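Local coordinates for haloacid dehalogenase-like hydrolase (Salmonella enterica subsp. enterica serovar Typhi, PDB 4EZE), which probably hydrolyses O-phosphoserine to serine and phosphate, the magnesium-dependent final step of serine biosynthesis from 3-phosphoglycerate, at residues I110-M115 with Q249-L254; T179-L184 with I285-K290; I207-L212 with D219-N224; I265-D270 with L275-H280; A281-A286 with L310-D315. All blocks are in the same frame, centred on the assembly; numbering follows the deposited sequence.

Interaction 1: I110-M115 with Q249-L254; sequences IIAFDM and QTLVDL. With NA (sodium ion), chain D.
Ile-110 and Leu-254 meet at an angle, the CD1 methyl of the isoleucine lying against the branch carbon CG of the leucine at 4.2 Å. Ile-110 loses the most surface to the contact. Its CG1 arm stands beside the backbone N (chi1 -50°) and runs on extended, which carries CD1 out to the helix. One turn earlier, Leu-251 sends its CD1 branch to within 4.0 Å of Ala-112 CB; with CG trans to the backbone N (chi1 -170°), it reaches a strand that its CB bond does not face directly. The join is apolar: no hydrogen bond links the two segments, and all four touching residues are buried. Just beyond the strand, Asp-114, predicted to be the nucleophile, binds the sodium ion through OD2 at 2.2 Å, while its OD1 accepts from Met-115 N at 2.7 Å, the donor sitting well above the carboxylate plane. Helix 244-258 thus covers one face of the central parallel sheet: Leu-251 also touches Ile-201 of strand 197-202 and Ile-265 and Ala-267 of strand 265-269, the two strands that flank 110-113.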
# COMPACT_ATOMS: atom_id res chain seq x y z
N ILE A 110 2.64 11.91 6.45
CA ILE A 110 3.48 10.82 5.99
C ILE A 110 2.66 9.90 5.10
O ILE A 110 1.50 9.65 5.37
CB ILE A 110 3.95 9.94 7.14
CG1 ILE A 110 4.53 10.78 8.26
CG2 ILE A 110 4.99 8.94 6.63
CD1 ILE A 110 4.65 10.02 9.57
N ILE A 111 3.28 9.37 4.06
CA ILE A 111 2.68 8.26 3.36
C ILE A 111 3.67 7.14 3.46
O ILE A 111 4.78 7.26 2.94
CB ILE A 111 2.45 8.59 1.88
CG1 ILE A 111 1.70 9.90 1.73
CG2 ILE A 111 1.63 7.50 1.20
CD1 ILE A 111 0.89 9.97 0.46
N ALA A 112 3.28 6.06 4.16
CA ALA A 112 4.13 4.88 4.31
C ALA A 112 3.68 3.79 3.32
O ALA A 112 2.47 3.59 3.11
CB ALA A 112 4.03 4.34 5.73
N PHE A 113 4.64 3.08 2.74
CA PHE A 113 4.35 1.93 1.86
C PHE A 113 5.00 0.65 2.36
O PHE A 113 6.17 0.65 2.70
CB PHE A 113 4.94 2.17 0.48
CG PHE A 113 4.33 3.32 -0.26
CD1 PHE A 113 3.22 3.14 -1.07
CD2 PHE A 113 4.91 4.59 -0.18
CE1 PHE A 113 2.68 4.19 -1.77
CE2 PHE A 113 4.37 5.65 -0.88
CZ PHE A 113 3.26 5.45 -1.69
N ASP A 114 4.26 -0.46 2.40
CA ASP A 114 4.90 -1.76 2.56
C ASP A 114 5.77 -1.93 1.30
O ASP A 114 5.55 -1.22 0.31
CB ASP A 114 3.82 -2.85 2.61
CG ASP A 114 4.39 -4.24 2.93
OD1 ASP A 114 5.57 -4.32 3.29
OD2 ASP A 114 3.64 -5.24 2.84
N MET A 115 6.72 -2.86 1.32
CA MET A 115 7.56 -3.06 0.14
C MET A 115 6.99 -4.12 -0.80
O MET A 115 6.45 -3.80 -1.86
CB MET A 115 9.01 -3.39 0.52
CG MET A 115 9.87 -3.88 -0.65
SD MET A 115 11.65 -3.80 -0.25
CE MET A 115 11.78 -4.98 1.10
N GLN A 249 4.40 0.17 15.01
CA GLN A 249 5.16 0.93 15.99
C GLN A 249 6.21 1.84 15.35
O GLN A 249 6.47 2.94 15.82
CB GLN A 249 5.84 -0.03 16.98
CG GLN A 249 6.44 0.68 18.16
CD GLN A 249 5.36 1.30 19.02
OE1 GLN A 249 4.46 0.60 19.51
NE2 GLN A 249 5.43 2.61 19.21
N THR A 250 6.82 1.37 14.27
CA THR A 250 7.73 2.20 13.46
C THR A 250 6.95 3.39 12.89
O THR A 250 7.43 4.51 12.86
CB THR A 250 8.31 1.38 12.30
OG1 THR A 250 8.91 0.19 12.83
CG2 THR A 250 9.37 2.16 11.52
N LEU A 251 5.73 3.15 12.43
CA LEU A 251 4.93 4.25 11.91
C LEU A 251 4.62 5.26 13.01
O LEU A 251 4.74 6.45 12.80
CB LEU A 251 3.66 3.75 11.27
CG LEU A 251 2.88 4.80 10.49
CD1 LEU A 251 3.77 5.55 9.51
CD2 LEU A 251 1.73 4.10 9.76
N VAL A 252 4.22 4.75 14.17
CA VAL A 252 3.89 5.59 15.30
C VAL A 252 5.10 6.43 15.69
O VAL A 252 5.02 7.66 15.83
CB VAL A 252 3.47 4.74 16.51
CG1 VAL A 252 3.33 5.60 17.76
CG2 VAL A 252 2.17 4.04 16.21
N ASP A 253 6.24 5.75 15.86
CA ASP A 253 7.47 6.42 16.29
C ASP A 253 7.92 7.47 15.27
O ASP A 253 8.45 8.51 15.64
CB ASP A 253 8.60 5.42 16.64
CG ASP A 253 8.21 4.40 17.75
OD1 ASP A 253 7.13 4.54 18.37
OD2 ASP A 253 8.98 3.45 18.01
N LEU A 254 7.68 7.21 13.98
CA LEU A 254 8.14 8.15 12.95
C LEU A 254 7.25 9.36 12.96
O LEU A 254 7.70 10.49 12.75
CB LEU A 254 8.04 7.54 11.58
CG LEU A 254 8.45 8.46 10.42
CD1 LEU A 254 9.88 8.96 10.58
CD2 LEU A 254 8.36 7.67 9.12
NA NA D . 3.47 -6.89 1.33
O HOH W 1 2.62 -8.04 2.88
O HOH W 2 3.68 -9.33 0.73

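Interaction 2: T179-L184 with I285-K290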
# COMPACT_ATOMS: atom_id res chain seq x y z
N THR A 179 10.25 -4.55 -10.02
CA THR A 179 9.54 -3.49 -10.73
C THR A 179 8.66 -2.66 -9.81
O THR A 179 7.87 -3.20 -9.01
CB THR A 179 8.69 -4.05 -11.88
OG1 THR A 179 8.02 -5.23 -11.44
CG2 THR A 179 9.59 -4.41 -13.06
N LEU A 180 8.83 -1.35 -9.91
CA LEU A 180 7.95 -0.39 -9.27
C LEU A 180 6.51 -0.71 -9.61
O LEU A 180 6.22 -1.05 -10.76
CB LEU A 180 8.25 0.98 -9.85
CG LEU A 180 7.98 2.03 -8.81
CD1 LEU A 180 8.47 1.41 -7.52
CD2 LEU A 180 8.73 3.31 -9.11
N SER A 181 5.62 -0.63 -8.62
CA SER A 181 4.18 -0.81 -8.86
C SER A 181 3.71 0.40 -9.63
O SER A 181 4.21 1.51 -9.39
CB SER A 181 3.39 -0.92 -7.56
OG SER A 181 3.47 -2.23 -7.01
N PRO A 182 2.76 0.20 -10.55
CA PRO A 182 2.23 1.22 -11.45
C PRO A 182 1.75 2.49 -10.73
O PRO A 182 1.06 2.41 -9.72
CB PRO A 182 1.03 0.53 -12.14
CG PRO A 182 0.87 -0.82 -11.49
CD PRO A 182 2.13 -1.13 -10.75
N GLY A 183 2.13 3.65 -11.27
CA GLY A 183 1.58 4.95 -10.86
C GLY A 183 2.47 5.70 -9.88
O GLY A 183 2.24 6.88 -9.58
N LEU A 184 3.48 5.00 -9.36
CA LEU A 184 4.34 5.57 -8.32
C LEU A 184 5.29 6.62 -8.89
O LEU A 184 5.52 7.65 -8.26
CB LEU A 184 5.09 4.46 -7.58
CG LEU A 184 4.17 3.69 -6.63
CD1 LEU A 184 4.75 2.35 -6.20
CD2 LEU A 184 3.91 4.55 -5.41
N ILE A 285 -4.84 2.26 3.18
CA ILE A 285 -5.20 1.92 1.81
C ILE A 285 -4.78 0.50 1.51
O ILE A 285 -3.62 0.19 1.66
CB ILE A 285 -4.50 2.84 0.80
CG1 ILE A 285 -4.99 4.29 1.00
CG2 ILE A 285 -4.81 2.38 -0.61
CD1 ILE A 285 -4.10 5.31 0.33
N ALA A 286 -5.72 -0.32 1.06
CA ALA A 286 -5.41 -1.68 0.70
C ALA A 286 -5.14 -1.72 -0.79
O ALA A 286 -5.99 -1.39 -1.59
CB ALA A 286 -6.56 -2.59 1.05
N TRP A 287 -3.94 -2.13 -1.14
CA TRP A 287 -3.55 -2.15 -2.53
C TRP A 287 -3.64 -3.55 -3.09
O TRP A 287 -2.87 -4.41 -2.74
CB TRP A 287 -2.12 -1.63 -2.63
CG TRP A 287 -1.44 -1.98 -3.88
CD1 TRP A 287 -0.63 -3.03 -4.09
CD2 TRP A 287 -1.51 -1.28 -5.11
NE1 TRP A 287 -0.19 -3.04 -5.36
CE2 TRP A 287 -0.71 -1.97 -6.02
CE3 TRP A 287 -2.17 -0.13 -5.53
CZ2 TRP A 287 -0.56 -1.56 -7.33
CZ3 TRP A 287 -2.01 0.27 -6.82
CH2 TRP A 287 -1.22 -0.43 -7.70
N LYS A 288 -4.64 -3.79 -3.93
CA LYS A 288 -4.78 -5.05 -4.63
C LYS A 288 -4.59 -6.14 -3.60
O LYS A 288 -3.87 -7.09 -3.81
CB LYS A 288 -3.80 -5.12 -5.79
CG LYS A 288 -4.10 -4.05 -6.82
CD LYS A 288 -3.26 -4.16 -8.07
CE LYS A 288 -3.69 -3.10 -9.07
NZ LYS A 288 -2.74 -2.99 -10.21
N ALA A 289 -5.23 -5.94 -2.46
CA ALA A 289 -4.99 -6.68 -1.25
C ALA A 289 -5.57 -8.07 -1.07
O ALA A 289 -6.51 -8.45 -1.74
CB ALA A 289 -5.37 -5.82 -0.06
N LYS A 290 -4.97 -8.81 -0.15
CA LYS A 290 -5.55 -10.07 0.32
C LYS A 290 -6.97 -9.88 0.84
O LYS A 290 -7.29 -8.84 1.44
CB LYS A 290 -4.70 -10.68 1.43
CG LYS A 290 -3.27 -10.96 1.01
CD LYS A 290 -3.24 -11.91 -0.18
CE LYS A 290 -1.91 -12.63 -0.25
NZ LYS A 290 -0.79 -11.69 0.06
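Ser-181 meets the benzo side of the Trp-287 indole, its CB 4.0 Å from CZ2, in an approach that is oblique to the ring. The hydroxyl, turned beside the backbone N (chi1 -81°), lies about as near, but its hydrogen bond is to Thr-118 O. Pro-182 follows and touches the far corner of the same ring twice: its CG lies 4.3 Å from CH2, and its carbonyl O is 4.2 Å from that atom. The pyrrolidine ring also brushes the end of Lys-288, with CG 4.4 Å from NZ. Gly-183 then carries the chain round at a positive phi of 99° in the type II turn from Ser-181 to Leu-184, which leads into helix 184-193. On the receiving side, Trp-287 holds its CG trans to the backbone N (chi1 162°) and reaches across to the loop, while the extended chain of Lys-288 runs over one face of the indole, CG 4.0 Å above its plane and over its centre. Phe-306 stacks on the tryptophan ring as well and touches Ser-181 and Leu-184. The contact therefore fastens the loop between helices 168-176 and 184-193 to the end of strand 283-287, close to helix 115-119, with strand 299-301 touching Trp-287 through Ile-301.

Interaction 3: I207-L212 with D219-N224; sequences IFTQRL and DYAFSN
A beta-alpha-beta crossover, strand 197-202, helix 206-216 and strand 220-224, brings Thr-209 and Gln-210 of its helix against Ala-221 and Ser-223 of its second strand. Helix and strand run almost exactly antiparallel (173°), with their axes 7.8 Å apart at the closest. This strand is the outermost on its side of the parallel HAD sheet, so the helix packs over an edge. Thr-209 divides its two branches between two kinds of contact. Its methyl CG2, trans to the backbone N, rests on Ala-221 CB at 3.6 Å. Its hydroxyl OG1 is hydrogen-bonded to Ser-223 OG at 3.1 Å and also to Leu-205 O, one turn back in its own chain. Ser-223 OG has a further, weak partner in Gly-204 O, in the loop that leads into the helix. Gln-210 is bent at chi2 (-48°), folding its amide over Ala-221; NE2 makes a weak hydrogen bond to Ala-221 O at 3.4 Å, fairly straight at 161°. The same NE2 donates to water 3 at 3.1 Å, and that water is bonded on to Ser-223 OG at 2.8 Å.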
# COMPACT_ATOMS: atom_id res chain seq x y z
N ILE A 207 18.78 -4.66 2.51
CA ILE A 207 19.54 -4.36 1.32
C ILE A 207 18.59 -3.88 0.25
O ILE A 207 18.86 -2.90 -0.43
CB ILE A 207 20.40 -5.54 0.83
CG1 ILE A 207 21.34 -5.07 -0.27
CG2 ILE A 207 19.53 -6.67 0.35
CD1 ILE A 207 22.32 -6.11 -0.71
N PHE A 208 17.46 -4.56 0.11
CA PHE A 208 16.44 -4.12 -0.83
C PHE A 208 15.81 -2.80 -0.44
O PHE A 208 15.64 -1.92 -1.26
CB PHE A 208 15.34 -5.16 -0.94
CG PHE A 208 15.71 -6.34 -1.77
CD1 PHE A 208 16.81 -7.10 -1.47
CD2 PHE A 208 14.95 -6.69 -2.86
CE1 PHE A 208 17.15 -8.18 -2.23
CE2 PHE A 208 15.29 -7.78 -3.62
CZ PHE A 208 16.39 -8.52 -3.30
N THR A 209 15.46 -2.67 0.84
CA THR A 209 14.76 -1.49 1.31
C THR A 209 15.55 -0.21 1.16
O THR A 209 15.04 0.79 0.68
CB THR A 209 14.40 -1.66 2.78
OG1 THR A 209 13.53 -2.78 2.93
CG2 THR A 209 13.70 -0.43 3.30
N GLN A 210 16.81 -0.25 1.57
CA GLN A 210 17.66 0.92 1.46
C GLN A 210 17.92 1.27 0.01
O GLN A 210 17.93 2.43 -0.36
CB GLN A 210 18.95 0.73 2.24
CG GLN A 210 18.74 0.59 3.73
CD GLN A 210 17.81 1.64 4.29
OE1 GLN A 210 17.90 2.81 3.93
NE2 GLN A 210 16.93 1.24 5.18
N ARG A 211 18.14 0.25 -0.80
CA ARG A 211 18.41 0.44 -2.21
C ARG A 211 17.22 1.10 -2.90
O ARG A 211 17.38 2.00 -3.71
CB ARG A 211 18.74 -0.91 -2.84
CG ARG A 211 19.54 -0.84 -4.11
CD ARG A 211 20.22 -2.18 -4.37
NE ARG A 211 20.48 -2.38 -5.79
CZ ARG A 211 21.64 -2.15 -6.38
NH1 ARG A 211 22.66 -1.70 -5.67
NH2 ARG A 211 21.78 -2.37 -7.67
N LEU A 212 16.03 0.65 -2.56
CA LEU A 212 14.82 1.24 -3.09
C LEU A 212 14.68 2.67 -2.60
O LEU A 212 14.30 3.56 -3.35
CB LEU A 212 13.59 0.43 -2.68
CG LEU A 212 13.46 -0.91 -3.38
CD1 LEU A 212 12.35 -1.71 -2.76
CD2 LEU A 212 13.21 -0.69 -4.85
N ASP A 219 12.03 9.45 1.71
CA ASP A 219 12.57 10.15 2.88
C ASP A 219 13.05 9.15 3.91
O ASP A 219 14.12 9.31 4.49
CB ASP A 219 11.54 11.09 3.50
CG ASP A 219 10.97 12.05 2.49
OD1 ASP A 219 11.73 12.84 1.88
OD2 ASP A 219 9.75 12.03 2.29
N TYR A 220 12.25 8.10 4.13
CA TYR A 220 12.58 7.08 5.13
C TYR A 220 12.40 5.67 4.60
O TYR A 220 11.74 5.44 3.59
CB TYR A 220 11.72 7.26 6.39
CG TYR A 220 11.86 8.64 6.98
CD1 TYR A 220 12.86 8.91 7.90
CD2 TYR A 220 11.03 9.68 6.58
CE1 TYR A 220 13.02 10.17 8.42
CE2 TYR A 220 11.18 10.95 7.11
CZ TYR A 220 12.18 11.19 8.03
OH TYR A 220 12.36 12.43 8.56
N ALA A 221 12.98 4.72 5.32
CA ALA A 221 12.98 3.33 4.91
C ALA A 221 13.41 2.51 6.12
O ALA A 221 14.40 2.81 6.75
CB ALA A 221 13.94 3.13 3.74
N PHE A 222 12.62 1.50 6.46
CA PHE A 222 12.85 0.71 7.66
C PHE A 222 12.49 -0.71 7.30
O PHE A 222 11.47 -0.92 6.69
CB PHE A 222 11.89 1.15 8.77
CG PHE A 222 12.03 2.58 9.17
CD1 PHE A 222 13.02 2.97 10.07
CD2 PHE A 222 11.17 3.54 8.65
CE1 PHE A 222 13.15 4.30 10.44
CE2 PHE A 222 11.31 4.88 9.01
CZ PHE A 222 12.30 5.25 9.91
N SER A 223 13.28 -1.69 7.71
CA SER A 223 12.84 -3.08 7.58
C SER A 223 13.64 -3.95 8.53
O SER A 223 14.29 -3.43 9.46
CB SER A 223 13.01 -3.57 6.13
OG SER A 223 14.37 -3.56 5.76
N ASN A 224 13.60 -5.26 8.32
CA ASN A 224 14.50 -6.14 9.06
C ASN A 224 15.91 -5.93 8.56
O ASN A 224 16.12 -5.48 7.43
CB ASN A 224 14.14 -7.59 8.85
CG ASN A 224 12.98 -8.02 9.69
OD1 ASN A 224 13.07 -8.01 10.91
ND2 ASN A 224 11.90 -8.45 9.04
O HOH W 3 16.02 -1.45 6.40

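Interaction 4: I265-D270 with L275-H280. With NA (sodium ion), chain D.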
# COMPACT_ATOMS: atom_id res chain seq x y z
N ILE A 265 -1.57 10.69 8.57
CA ILE A 265 -0.78 9.52 8.18
C ILE A 265 -1.54 8.65 7.17
O ILE A 265 -2.60 8.11 7.47
CB ILE A 265 -0.47 8.66 9.40
CG1 ILE A 265 0.35 9.46 10.41
CG2 ILE A 265 0.29 7.39 9.02
CD1 ILE A 265 0.64 8.67 11.67
N ILE A 266 -0.98 8.54 5.98
CA ILE A 266 -1.44 7.58 4.99
C ILE A 266 -0.45 6.37 4.93
O ILE A 266 0.77 6.56 4.82
CB ILE A 266 -1.53 8.25 3.61
CG1 ILE A 266 -2.58 9.36 3.61
CG2 ILE A 266 -1.81 7.24 2.52
CD1 ILE A 266 -2.38 10.31 2.45
N ALA A 267 -0.98 5.15 5.03
CA ALA A 267 -0.21 3.90 4.90
C ALA A 267 -0.87 3.01 3.86
O ALA A 267 -2.10 2.94 3.80
CB ALA A 267 -0.15 3.17 6.23
N CYS A 268 -0.07 2.33 3.04
CA CYS A 268 -0.58 1.48 1.95
C CYS A 268 0.02 0.09 2.09
O CYS A 268 1.21 -0.04 2.36
CB CYS A 268 -0.11 2.00 0.59
SG CYS A 268 -0.46 3.73 0.25
N GLY A 269 -0.77 -0.96 1.89
CA GLY A 269 -0.26 -2.33 2.01
C GLY A 269 -1.22 -3.30 1.35
O GLY A 269 -2.35 -2.94 1.02
N ASP A 270 -0.76 -4.54 1.18
CA ASP A 270 -1.54 -5.58 0.54
C ASP A 270 -1.86 -6.78 1.47
O ASP A 270 -2.83 -7.50 1.23
CB ASP A 270 -0.75 -6.16 -0.61
CG ASP A 270 0.47 -6.92 -0.12
OD1 ASP A 270 1.36 -6.28 0.49
OD2 ASP A 270 0.52 -8.15 -0.31
N LEU A 275 -2.03 -5.11 8.35
CA LEU A 275 -3.26 -4.64 9.02
C LEU A 275 -3.06 -3.66 10.21
O LEU A 275 -3.72 -2.61 10.28
CB LEU A 275 -4.16 -5.80 9.43
CG LEU A 275 -4.96 -6.42 8.28
CD1 LEU A 275 -5.65 -7.69 8.75
CD2 LEU A 275 -6.00 -5.45 7.74
N PRO A 276 -2.18 -4.01 11.17
CA PRO A 276 -2.00 -3.11 12.32
C PRO A 276 -1.58 -1.73 11.87
O PRO A 276 -2.16 -0.73 12.30
CB PRO A 276 -0.88 -3.79 13.09
CG PRO A 276 -1.10 -5.23 12.82
CD PRO A 276 -1.51 -5.30 11.38
N MET A 277 -0.61 -1.68 10.97
CA MET A 277 -0.15 -0.44 10.38
C MET A 277 -1.24 0.30 9.59
O MET A 277 -1.35 1.52 9.67
CB MET A 277 1.06 -0.70 9.49
CG MET A 277 1.65 0.53 8.86
SD MET A 277 3.17 0.17 7.98
CE MET A 277 2.53 -0.47 6.44
N LEU A 278 -2.03 -0.42 8.82
CA LEU A 278 -3.07 0.26 8.04
C LEU A 278 -4.25 0.70 8.92
O LEU A 278 -4.90 1.72 8.65
CB LEU A 278 -3.60 -0.63 6.92
CG LEU A 278 -2.63 -1.19 5.89
CD1 LEU A 278 -3.42 -2.09 4.96
CD2 LEU A 278 -1.99 -0.07 5.10
N GLU A 279 -4.54 -0.09 9.94
CA GLU A 279 -5.64 0.25 10.83
C GLU A 279 -5.27 1.44 11.67
O GLU A 279 -6.12 2.27 11.98
CB GLU A 279 -6.04 -0.93 11.71
CG GLU A 279 -6.94 -1.92 10.99
CD GLU A 279 -7.11 -3.22 11.75
OE1 GLU A 279 -8.24 -3.75 11.78
OE2 GLU A 279 -6.11 -3.71 12.33
N HIS A 280 -3.99 1.55 12.00
CA HIS A 280 -3.53 2.71 12.75
C HIS A 280 -3.53 4.00 11.92
O HIS A 280 -3.94 5.04 12.39
CB HIS A 280 -2.15 2.47 13.33
CG HIS A 280 -1.52 3.71 13.88
ND1 HIS A 280 -1.78 4.18 15.15
CD2 HIS A 280 -0.66 4.59 13.32
CE1 HIS A 280 -1.09 5.29 15.35
NE2 HIS A 280 -0.40 5.56 14.26
NA NA D . 3.47 -6.89 1.33
O HOH W 1 2.62 -8.04 2.88
O HOH W 2 3.68 -9.33 0.73
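Leu-278 and Ala-267 form the middle of an apolar layer between helix and strand. Leu-278 has its CG beside the backbone N (chi1 -57°) and lays CD2 on the strand backbone, 3.3 Å from Ala-267 O and 3.5 Å from Gly-269 N, while the same methyl reaches Ala-267 CB at 3.9 Å. It settles where Gly-269 presents bare main chain. Met-277 packs its CG against the same alanine, 4.1 Å from Ala-267 CB, and after the bend at chi3 (81°) its CE extends along the strand toward Cys-268 O. At the other end of the layer, Ile-265 CD1 meets His-280 NE2 at 4.2 Å, the two side chains passing at a slant.

No hydrogen bond crosses between the segments; the polar chemistry is that of metal binding. Asp-270, just past the strand, has its CB directed away from the helix and binds the sodium ion through OD1 at 2.4 Å. Asp-114 OD2, Asp-116 O and waters 1 and 2 are the other ligands. Asp-270 OD2 has a long, weak ion pair with Lys-290, and its backbone N donates a weak hydrogen bond to Asp-274 OD2.

The strand and helix run roughly antiparallel, at 149° between their directions, as in the first half of a beta-alpha-beta crossover, here completed by strand 283-287. An aspartate at the carboxyl end of such a strand, sharing a cation with the aspartates that follow the first strand of the core, is the metal-site arrangement of the HAD superfamily.

Interaction 5: A281-A286 with L310-D315; sequences AGTGIA and LFLIED
No ring or amide takes part where Leu-312 meets Thr-283 and Ile-285; the one aromatic ring in these segments, Phe-311, is turned to other partners. It meets Tyr-69 edge-to-face and Tyr-27 with the ring planes at about 45°. Its neighbour Leu-312 is directed instead at strand 283-287, though Phe-99 of strand 97-100 is touched by both Phe-311 and Leu-312. On the strand side, CD1 of the leucine does the touching. Thr-283 offers its methyl CG2 at 4.1 Å, the two side chains crossing at a slant, and Ile-285 CG1 lies 3.9 Å from the same CD1. Ile-285 and Leu-312 approach end to end, though their terminal methyls are modelled too close for that separation to be trusted. In Thr-283, CG2 is trans to the backbone N, which puts the methyl toward the leucine; in Ile-285, CG1 stands beside the backbone N (chi1 -64°) and the arm then runs out extended (chi2 164°).

The loop that carries Leu-312 is held by its own backbone: Leu-310 O accepts from both Ile-313 N and Glu-314 N, each at 2.9 Å. Past it, Ile-313 touches Ile-266 of the adjoining strand, while Glu-314 and Asp-315 form salt bridges with Lys-194 and Lys-101.

The chemistry is therefore of one kind. Three buried residues touch through carbon, without a hydrogen bond or charge pair between the segments. The link between the parallel sheet and the C-terminal loop next to the antiparallel sheet is, at this point, apolar, consistent with burial of hydrocarbon surface away from water.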
# COMPACT_ATOMS: atom_id res chain seq x y z
N ALA A 281 -3.08 3.93 10.68
CA ALA A 281 -3.05 5.14 9.85
C ALA A 281 -4.40 5.84 9.82
O ALA A 281 -5.45 5.18 9.93
CB ALA A 281 -2.62 4.80 8.43
N GLY A 282 -4.39 7.16 9.63
CA GLY A 282 -5.64 7.92 9.53
C GLY A 282 -6.37 7.45 8.28
O GLY A 282 -7.57 7.22 8.29
N THR A 283 -5.62 7.30 7.20
CA THR A 283 -6.15 6.82 5.95
C THR A 283 -5.31 5.62 5.51
O THR A 283 -4.16 5.78 5.08
CB THR A 283 -6.11 7.92 4.89
OG1 THR A 283 -6.97 8.99 5.30
CG2 THR A 283 -6.57 7.38 3.53
N GLY A 284 -5.88 4.43 5.71
CA GLY A 284 -5.23 3.15 5.38
C GLY A 284 -5.75 2.71 4.03
O GLY A 284 -6.95 2.82 3.73
N ILE A 285 -4.84 2.26 3.18
CA ILE A 285 -5.20 1.92 1.81
C ILE A 285 -4.78 0.50 1.51
O ILE A 285 -3.62 0.19 1.66
CB ILE A 285 -4.50 2.84 0.80
CG1 ILE A 285 -4.99 4.29 1.00
CG2 ILE A 285 -4.81 2.38 -0.61
CD1 ILE A 285 -4.10 5.31 0.33
N ALA A 286 -5.72 -0.32 1.06
CA ALA A 286 -5.41 -1.68 0.70
C ALA A 286 -5.14 -1.72 -0.79
O ALA A 286 -5.99 -1.39 -1.59
CB ALA A 286 -6.56 -2.59 1.05
N LEU A 310 -3.72 10.58 -5.53
CA LEU A 310 -4.10 11.99 -5.65
C LEU A 310 -5.38 12.32 -4.89
O LEU A 310 -5.43 13.34 -4.18
CB LEU A 310 -4.27 12.38 -7.11
CG LEU A 310 -4.34 13.91 -7.24
CD1 LEU A 310 -3.00 14.49 -6.87
CD2 LEU A 310 -4.73 14.31 -8.64
N PHE A 311 -6.41 11.49 -5.04
CA PHE A 311 -7.73 11.77 -4.44
C PHE A 311 -7.72 11.88 -2.93
O PHE A 311 -8.67 12.34 -2.32
CB PHE A 311 -8.79 10.78 -4.92
CG PHE A 311 -9.03 10.87 -6.38
CD1 PHE A 311 -8.36 10.02 -7.25
CD2 PHE A 311 -9.82 11.89 -6.90
CE1 PHE A 311 -8.53 10.13 -8.62
CE2 PHE A 311 -10.01 12.01 -8.27
CZ PHE A 311 -9.36 11.13 -9.13
N LEU A 312 -6.63 11.45 -2.32
CA LEU A 312 -6.59 11.48 -0.89
C LEU A 312 -5.64 12.57 -0.39
O LEU A 312 -5.45 12.71 0.81
CB LEU A 312 -6.14 10.13 -0.35
CG LEU A 312 -6.93 8.90 -0.81
CD1 LEU A 312 -6.08 7.67 -0.51
CD2 LEU A 312 -8.27 8.76 -0.14
N ILE A 313 -5.04 13.34 -1.29
CA ILE A 313 -4.12 14.38 -0.83
C ILE A 313 -4.32 15.73 -1.49
O ILE A 313 -3.82 16.74 -0.99
CB ILE A 313 -2.65 13.95 -0.95
CG1 ILE A 313 -2.25 13.81 -2.42
CG2 ILE A 313 -2.43 12.63 -0.21
CD1 ILE A 313 -0.77 13.55 -2.57
N GLU A 314 -5.04 15.76 -2.61
CA GLU A 314 -5.36 17.01 -3.33
C GLU A 314 -6.81 17.41 -3.03
O GLU A 314 -7.73 16.64 -3.27
CB GLU A 314 -5.16 16.83 -4.84
CG GLU A 314 -5.56 18.06 -5.67
CD GLU A 314 -5.05 19.36 -5.05
OE1 GLU A 314 -3.82 19.56 -4.97
OE2 GLU A 314 -5.87 20.20 -4.62
N ASP A 315 -7.01 18.61 -2.50
CA ASP A 315 -8.32 19.04 -2.05
C ASP A 315 -9.12 19.60 -3.22
O ASP A 315 -10.35 19.56 -3.23
CB ASP A 315 -8.17 20.11 -0.96
CG ASP A 315 -9.48 20.50 -0.34
OD1 ASP A 315 -10.17 19.63 0.24
OD2 ASP A 315 -9.81 21.71 -0.40

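How the interactions relate
From the N terminus, interaction 1 opens at strand 110-113 and interaction 2 at loop 179-184. Interaction 3, a short local loop, opens and closes inside both. Interaction 1 closes at helix 244-258 while interaction 2 remains open, so they cross. Interaction 4 forms within the loop of interaction 2, which ends on 285-290; interaction 5 begins on overlapping residues 281-286 and closes near the C terminus. All five reach one parallel sheet: interaction 3 at its outer strand, interactions 1 and 4 on neighbouring central strands, each followed by an aspartate that binds the sodium ion, and interactions 2 and 5 on strand 283-287. Interaction 5 joins that strand to the C-terminal loop beside the antiparallel sheet.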